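PDB 3MI6: alpha-galactosidase from Lactobacillus brevis, which probably hydrolyses terminal, non-reducing alpha-D-galactose residues of alpha-D-galactosides, as a member of glycosyl hydrolase family 36. Local coordinates for residues 11-14 with 19-22; 459-464 with 512-517. All coordinates share one frame; numbering follows the deposited sequence.

How the contacts relate
The two contacts share no secondary-structure element: contact 1 joins neighbouring strands near the start of the chain, and contact 2 joins two helices on the outside of the (beta/alpha)8 (TIM) barrel, which carries the predicted catalytic residues. Their centres are 41 Å apart and their nearest atoms about 27 Å, so neither touches the other. All eight touching residues of contact 1 are buried. The chemistry follows: backbone hydrogen bonds fix the strand register in 11-14 with 19-22, while 459-464 with 512-517 is held without hydrogen bonds between the two segments, mainly by side chains, the buried Met464 and Leu515 making an apolar pair and the partly exposed Phe461 and Arg514 a cation-pi contact.

Contact 1: 11-14 with 19-22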
ATOM      1  N   THR D  11      42.493   8.787   5.201  1.00 46.90           N
ATOM      2  CA  THR D  11      41.347   8.018   4.773  1.00 42.14           C
ATOM      3  C   THR D  11      41.369   6.643   5.431  1.00 44.29           C
ATOM      4  O   THR D  11      42.250   5.824   5.172  1.00 44.47           O
ATOM      5  CB  THR D  11      41.361   7.823   3.273  1.00 44.13           C
ATOM      6  OG1 THR D  11      41.419   9.100   2.635  1.00 47.99           O
ATOM      7  CG2 THR D  11      40.114   7.103   2.840  1.00 44.95           C
ATOM      8  N   PHE D  12      40.388   6.406   6.290  1.00 43.29           N
ATOM      9  CA  PHE D  12      40.236   5.144   6.975  1.00 38.58           C
ATOM     10  C   PHE D  12      39.138   4.366   6.304  1.00 38.89           C
ATOM     11  O   PHE D  12      38.037   4.872   6.093  1.00 37.67           O
ATOM     12  CB  PHE D  12      39.906   5.395   8.438  1.00 38.94           C
ATOM     13  CG  PHE D  12      40.910   6.261   9.118  1.00 42.18           C
ATOM     14  CD1 PHE D  12      41.971   5.700   9.806  1.00 41.23           C
ATOM     15  CD2 PHE D  12      40.828   7.639   9.019  1.00 40.53           C
ATOM     16  CE1 PHE D  12      42.910   6.495  10.408  1.00 42.19           C
ATOM     17  CE2 PHE D  12      41.765   8.439   9.622  1.00 41.95           C
ATOM     18  CZ  PHE D  12      42.808   7.867  10.320  1.00 43.29           C
ATOM     19  N   HIS D  13      39.460   3.122   5.986  1.00 37.05           N
ATOM     20  CA  HIS D  13      38.623   2.282   5.184  1.00 35.52           C
ATOM     21  C   HIS D  13      38.655   0.895   5.800  1.00 38.76           C
ATOM     22  O   HIS D  13      39.667   0.217   5.780  1.00 39.53           O
ATOM     23  CB  HIS D  13      39.187   2.278   3.768  1.00 37.79           C
ATOM     24  CG  HIS D  13      38.357   1.538   2.767  1.00 40.72           C
ATOM     25  ND1 HIS D  13      37.712   0.352   3.053  1.00 40.79           N
ATOM     26  CD2 HIS D  13      38.112   1.793   1.459  1.00 40.16           C
ATOM     27  CE1 HIS D  13      37.089  -0.081   1.971  1.00 40.96           C
ATOM     28  NE2 HIS D  13      37.313   0.777   0.991  1.00 40.04           N
ATOM     29  N   LEU D  14      37.526   0.491   6.368  1.00 39.01           N
ATOM     30  CA  LEU D  14      37.347  -0.836   6.934  1.00 37.82           C
ATOM     31  C   LEU D  14      36.751  -1.854   5.914  1.00 41.43           C
ATOM     32  O   LEU D  14      35.735  -1.580   5.258  1.00 42.77           O
ATOM     33  CB  LEU D  14      36.455  -0.713   8.169  1.00 39.12           C
ATOM     34  CG  LEU D  14      37.061  -0.113   9.455  1.00 41.04           C
ATOM     35  CD1 LEU D  14      37.435   1.347   9.307  1.00 33.97           C
ATOM     36  CD2 LEU D  14      36.112  -0.304  10.650  1.00 38.79           C
ATOM     37  N   THR D  19      31.760  -6.166   3.097  1.00 38.35           N
ATOM     38  CA  THR D  19      31.390  -4.764   3.259  1.00 36.02           C
ATOM     39  C   THR D  19      32.571  -3.777   3.311  1.00 37.89           C
ATOM     40  O   THR D  19      33.722  -4.162   3.548  1.00 38.87           O
ATOM     41  CB  THR D  19      30.415  -4.574   4.460  1.00 36.99           C
ATOM     42  OG1 THR D  19      31.128  -4.481   5.696  1.00 35.93           O
ATOM     43  CG2 THR D  19      29.453  -5.746   4.541  1.00 40.17           C
ATOM     44  N   SER D  20      32.270  -2.503   3.078  1.00 35.69           N
ATOM     45  CA  SER D  20      33.251  -1.436   3.208  1.00 36.70           C
ATOM     46  C   SER D  20      32.660  -0.266   3.960  1.00 36.98           C
ATOM     47  O   SER D  20      31.728   0.372   3.490  1.00 39.65           O
ATOM     48  CB  SER D  20      33.723  -0.936   1.834  1.00 38.61           C
ATOM     49  OG  SER D  20      34.486  -1.917   1.152  1.00 39.45           O
ATOM     50  N   TYR D  21      33.210   0.016   5.129  1.00 38.45           N
ATOM     51  CA  TYR D  21      32.893   1.217   5.882  1.00 33.66           C
ATOM     52  C   TYR D  21      34.087   2.148   5.661  1.00 35.79           C
ATOM     53  O   TYR D  21      35.220   1.781   5.951  1.00 36.82           O
ATOM     54  CB  TYR D  21      32.761   0.835   7.355  1.00 34.23           C
ATOM     55  CG  TYR D  21      32.161   1.874   8.291  1.00 33.49           C
ATOM     56  CD1 TYR D  21      32.880   2.996   8.672  1.00 32.56           C
ATOM     57  CD2 TYR D  21      30.895   1.693   8.839  1.00 33.07           C
ATOM     58  CE1 TYR D  21      32.347   3.925   9.536  1.00 33.37           C
ATOM     59  CE2 TYR D  21      30.354   2.607   9.711  1.00 31.09           C
ATOM     60  CZ  TYR D  21      31.084   3.722  10.061  1.00 34.09           C
ATOM     61  OH  TYR D  21      30.542   4.644  10.926  1.00 34.19           O
ATOM     62  N   ILE D  22      33.846   3.333   5.115  1.00 33.95           N
ATOM     63  CA  ILE D  22      34.922   4.253   4.792  1.00 33.74           C
ATOM     64  C   ILE D  22      34.641   5.646   5.354  1.00 37.32           C
ATOM     65  O   ILE D  22      33.554   6.200   5.137  1.00 36.64           O
ATOM     66  CB  ILE D  22      35.085   4.413   3.271  1.00 35.55           C
ATOM     67  CG1 ILE D  22      35.171   3.056   2.575  1.00 38.55           C
ATOM     68  CG2 ILE D  22      36.294   5.266   2.940  1.00 36.32           C
ATOM     69  CD1 ILE D  22      35.013   3.159   1.039  1.00 34.77           C
TER
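The imidazole of His13 has Ile22 over one face and Ser20 at its edge. Ile22 CG1 sits 3.4 Å from the centroid of the His13 ring and 10° off the ring normal, a CH-pi contact almost over the centre; Ile22 CD1 continues across the same ring to within 3.3 Å of His13 NE2. Near the ring plane, Ser20 OG comes 3.3 Å from His13 CE1, but its hydrogen bond goes elsewhere, to Ile40 N. This placement depends on His13 CG being anti to the backbone N (chi1 -175°), which swings the ring toward the neighbouring strand, beside Ile22 CG1 and Ser20. Tyr46 also packs against both His13 and Ile22.

The other face of the sheet carries Leu14 and Tyr21, whose CB atoms are 4.1 Å apart. The Tyr21 ring then leads off toward Tyr36, and its OH bonds to Glu76 and Lys162. The Leu14 and Tyr21 backbones are joined by two hydrogen bonds, Leu14 N to Tyr21 O (2.7 Å) and Tyr21 N to Leu14 O (3.0 Å), which makes them a hydrogen-bonded antiparallel pair. His13 and Ile22 are the adjacent non-hydrogen-bonded pair, with CA atoms 4.2 Å apart. The axes of segments 11-14 and 19-22 run 157° apart, and with the short connection this defines a beta hairpin, strands 11-15 and 19-25, the central pair of a four-stranded antiparallel sheet near the N-terminus.

Contact 2: 459-464 with 512-517; sequences YLFKLM and YARLTQ
Phe461 and Arg514 meet between two neighbouring helices, 454-471 and 500-518, on the outside of the eight-stranded parallel beta/alpha (TIM) barrel; the axes of the two short segments approach to 10.2 Å. Phe461 CG is anti to its own N (chi1 170°), which sends the ring across the gap. Its CE1 edge points at Arg514 O, 3.6 Å away and near the ring plane, and CD1 lies 3.7 Å from Arg514 CB. Beyond CB the arginine chain bends at chi3 and brings NH2 over the CG-CD2 side of the ring: planes 20° apart, with Arg514 CZ 4.8 Å from the Phe461 centroid and 28° off the ring normal, hence an off-centre cation-pi contact. A salt bridge from Arg514 NH1 to Asp458 OD1 anchors the same group. With an alanine here instead of Phe461, the Arg514 guanidinium would probably lose its aromatic partner and a gap would open beside Leu515 CD2. That leucine slides past the ring in the opposite direction, its CD2 3.8 Å from Phe461 CD1, and its side chain is about 4 Å from that of Trp478, a predicted substrate-binding residue. Met464, a selenomethionine bent at chi3, crosses Leu515 at about a right angle, its SE 3.9 Å from Leu515 CD1.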
ATOM      1  N   TYR D 459      27.213  -7.110  49.440  1.00 43.24           N
ATOM      2  CA  TYR D 459      26.252  -7.841  50.248  1.00 44.04           C
ATOM      3  C   TYR D 459      25.567  -8.919  49.426  1.00 47.77           C
ATOM      4  O   TYR D 459      25.307 -10.022  49.918  1.00 46.85           O
ATOM      5  CB  TYR D 459      25.217  -6.880  50.842  1.00 45.84           C
ATOM      6  CG  TYR D 459      24.077  -7.552  51.572  1.00 45.34           C
ATOM      7  CD1 TYR D 459      24.223  -7.989  52.887  1.00 51.13           C
ATOM      8  CD2 TYR D 459      22.853  -7.738  50.956  1.00 46.97           C
ATOM      9  CE1 TYR D 459      23.168  -8.611  53.566  1.00 48.28           C
ATOM     10  CE2 TYR D 459      21.804  -8.351  51.617  1.00 52.19           C
ATOM     11  CZ  TYR D 459      21.963  -8.784  52.922  1.00 51.67           C
ATOM     12  OH  TYR D 459      20.912  -9.394  53.565  1.00 55.21           O
ATOM     13  N   LEU D 460      25.276  -8.598  48.168  1.00 46.11           N
ATOM     14  CA  LEU D 460      24.581  -9.538  47.308  1.00 47.12           C
ATOM     15  C   LEU D 460      25.532 -10.628  46.839  1.00 48.82           C
ATOM     16  O   LEU D 460      25.185 -11.811  46.864  1.00 49.01           O
ATOM     17  CB  LEU D 460      23.936  -8.822  46.126  1.00 46.90           C
ATOM     18  CG  LEU D 460      22.791  -7.895  46.533  1.00 45.14           C
ATOM     19  CD1 LEU D 460      22.281  -7.118  45.336  1.00 43.29           C
ATOM     20  CD2 LEU D 460      21.680  -8.676  47.183  1.00 41.65           C
ATOM     21  N   PHE D 461      26.736 -10.233  46.430  1.00 47.86           N
ATOM     22  CA  PHE D 461      27.730 -11.216  46.032  1.00 46.38           C
ATOM     23  C   PHE D 461      27.979 -12.224  47.144  1.00 48.65           C
ATOM     24  O   PHE D 461      28.030 -13.421  46.902  1.00 50.48           O
ATOM     25  CB  PHE D 461      29.048 -10.572  45.634  1.00 45.30           C
ATOM     26  CG  PHE D 461      30.156 -11.568  45.458  1.00 47.47           C
ATOM     27  CD1 PHE D 461      30.366 -12.180  44.233  1.00 47.18           C
ATOM     28  CD2 PHE D 461      30.963 -11.918  46.521  1.00 44.78           C
ATOM     29  CE1 PHE D 461      31.375 -13.104  44.070  1.00 45.92           C
ATOM     30  CE2 PHE D 461      31.968 -12.838  46.369  1.00 43.43           C
ATOM     31  CZ  PHE D 461      32.176 -13.435  45.144  1.00 47.96           C
ATOM     32  N   LYS D 462      28.147 -11.738  48.368  1.00 51.27           N
ATOM     33  CA  LYS D 462      28.396 -12.631  49.489  1.00 51.25           C
ATOM     34  C   LYS D 462      27.237 -13.599  49.717  1.00 51.70           C
ATOM     35  O   LYS D 462      27.458 -14.792  49.900  1.00 53.25           O
ATOM     36  CB  LYS D 462      28.708 -11.849  50.768  1.00 55.00           C
ATOM     37  CG  LYS D 462      28.729 -12.736  52.012  1.00 60.66           C
ATOM     38  CD  LYS D 462      29.085 -11.979  53.278  1.00 67.15           C
ATOM     39  CE  LYS D 462      28.728 -12.804  54.514  1.00 72.49           C
ATOM     40  NZ  LYS D 462      28.745 -11.984  55.760  1.00 76.73           N
ATOM     41  N   LEU D 463      26.008 -13.085  49.698  1.00 51.37           N
ATOM     42  CA  LEU D 463      24.814 -13.903  49.909  1.00 49.79           C
ATOM     43  C   LEU D 463      24.577 -14.977  48.842  1.00 52.28           C
ATOM     44  O   LEU D 463      24.123 -16.089  49.140  1.00 50.69           O
ATOM     45  CB  LEU D 463      23.577 -13.017  50.032  1.00 48.83           C
ATOM     46  CG  LEU D 463      23.055 -13.044  51.467  1.00 50.99           C
ATOM     47  CD1 LEU D 463      21.817 -12.183  51.655  1.00 49.12           C
ATOM     48  CD2 LEU D 463      22.774 -14.484  51.846  1.00 55.35           C
HETATM   49  N   MSE D 464      24.887 -14.647  47.594  1.00 53.16           N
HETATM   50  CA  MSE D 464      24.654 -15.581  46.501  1.00 52.64           C
HETATM   51  C   MSE D 464      25.724 -16.667  46.401  1.00 53.93           C
HETATM   52  O   MSE D 464      25.401 -17.840  46.188  1.00 52.82           O
HETATM   53  CB  MSE D 464      24.491 -14.836  45.186  1.00 46.99           C
HETATM   54  CG  MSE D 464      23.176 -14.115  45.108  1.00 47.98           C
HETATM   55 SE   MSE D 464      22.846 -13.309  43.367  1.00 68.19          SE
HETATM   56  CE  MSE D 464      22.631 -11.482  43.944  1.00 47.43           C
ATOM     57  N   TYR D 512      27.268  -9.598  38.122  1.00 39.89           N
ATOM     58  CA  TYR D 512      27.344 -10.726  37.213  1.00 39.23           C
ATOM     59  C   TYR D 512      28.795 -11.005  36.966  1.00 41.13           C
ATOM     60  O   TYR D 512      29.191 -12.145  36.745  1.00 44.32           O
ATOM     61  CB  TYR D 512      26.693 -10.387  35.873  1.00 40.47           C
ATOM     62  CG  TYR D 512      25.293 -10.906  35.676  1.00 38.74           C
ATOM     63  CD1 TYR D 512      24.211 -10.045  35.674  1.00 39.49           C
ATOM     64  CD2 TYR D 512      25.059 -12.258  35.468  1.00 39.69           C
ATOM     65  CE1 TYR D 512      22.926 -10.516  35.486  1.00 41.80           C
ATOM     66  CE2 TYR D 512      23.790 -12.743  35.277  1.00 39.08           C
ATOM     67  CZ  TYR D 512      22.721 -11.871  35.282  1.00 43.70           C
ATOM     68  OH  TYR D 512      21.441 -12.360  35.087  1.00 43.75           O
ATOM     69  N   ALA D 513      29.595  -9.950  36.968  1.00 40.99           N
ATOM     70  CA  ALA D 513      30.998 -10.105  36.644  1.00 41.08           C
ATOM     71  C   ALA D 513      31.694 -10.901  37.740  1.00 45.10           C
ATOM     72  O   ALA D 513      32.501 -11.780  37.459  1.00 49.51           O
ATOM     73  CB  ALA D 513      31.659  -8.753  36.438  1.00 38.49           C
ATOM     74  N   ARG D 514      31.366 -10.613  38.993  1.00 42.19           N
ATOM     75  CA  ARG D 514      32.045 -11.262  40.101  1.00 40.19           C
ATOM     76  C   ARG D 514      31.541 -12.674  40.341  1.00 43.50           C
ATOM     77  O   ARG D 514      32.320 -13.564  40.669  1.00 45.84           O
ATOM     78  CB  ARG D 514      31.951 -10.407  41.362  1.00 40.42           C
ATOM     79  CG  ARG D 514      32.862  -9.188  41.299  1.00 40.31           C
ATOM     80  CD  ARG D 514      32.468  -8.133  42.305  1.00 45.68           C
ATOM     81  NE  ARG D 514      32.753  -8.520  43.683  1.00 47.97           N
ATOM     82  CZ  ARG D 514      32.306  -7.843  44.733  1.00 48.53           C
ATOM     83  NH1 ARG D 514      31.556  -6.765  44.544  1.00 44.63           N
ATOM     84  NH2 ARG D 514      32.601  -8.240  45.966  1.00 52.78           N
ATOM     85  N   LEU D 515      30.244 -12.890  40.163  1.00 42.58           N
ATOM     86  CA  LEU D 515      29.692 -14.227  40.299  1.00 41.40           C
ATOM     87  C   LEU D 515      30.189 -15.180  39.205  1.00 42.43           C
ATOM     88  O   LEU D 515      30.497 -16.336  39.485  1.00 42.08           O
ATOM     89  CB  LEU D 515      28.169 -14.180  40.280  1.00 41.81           C
ATOM     90  CG  LEU D 515      27.410 -13.546  41.433  1.00 41.31           C
ATOM     91  CD1 LEU D 515      25.947 -13.471  41.052  1.00 43.06           C
ATOM     92  CD2 LEU D 515      27.602 -14.343  42.710  1.00 46.07           C
ATOM     93  N   THR D 516      30.268 -14.711  37.961  1.00 41.44           N
ATOM     94  CA  THR D 516      30.698 -15.595  36.873  1.00 42.88           C
ATOM     95  C   THR D 516      32.198 -15.898  36.870  1.00 42.55           C
ATOM     96  O   THR D 516      32.616 -16.960  36.412  1.00 42.31           O
ATOM     97  CB  THR D 516      30.215 -15.128  35.473  1.00 40.67           C
ATOM     98  OG1 THR D 516      30.792 -13.858  35.128  1.00 37.70           O
ATOM     99  CG2 THR D 516      28.705 -15.052  35.456  1.00 38.67           C
ATOM    100  N   GLN D 517      33.003 -14.987  37.402  1.00 43.33           N
ATOM    101  CA  GLN D 517      34.438 -15.246  37.504  1.00 47.49           C
ATOM    102  C   GLN D 517      34.757 -16.220  38.643  1.00 47.04           C
ATOM    103  O   GLN D 517      35.646 -17.060  38.514  1.00 48.80           O
ATOM    104  CB  GLN D 517      35.230 -13.948  37.642  1.00 46.19           C
ATOM    105  CG  GLN D 517      34.836 -12.931  36.613  1.00 49.21           C
ATOM    106  CD  GLN D 517      35.970 -12.019  36.218  1.00 64.79           C
ATOM    107  OE1 GLN D 517      35.882 -10.788  36.373  1.00 56.23           O
ATOM    108  NE2 GLN D 517      37.052 -12.613  35.692  1.00 67.35           N
TER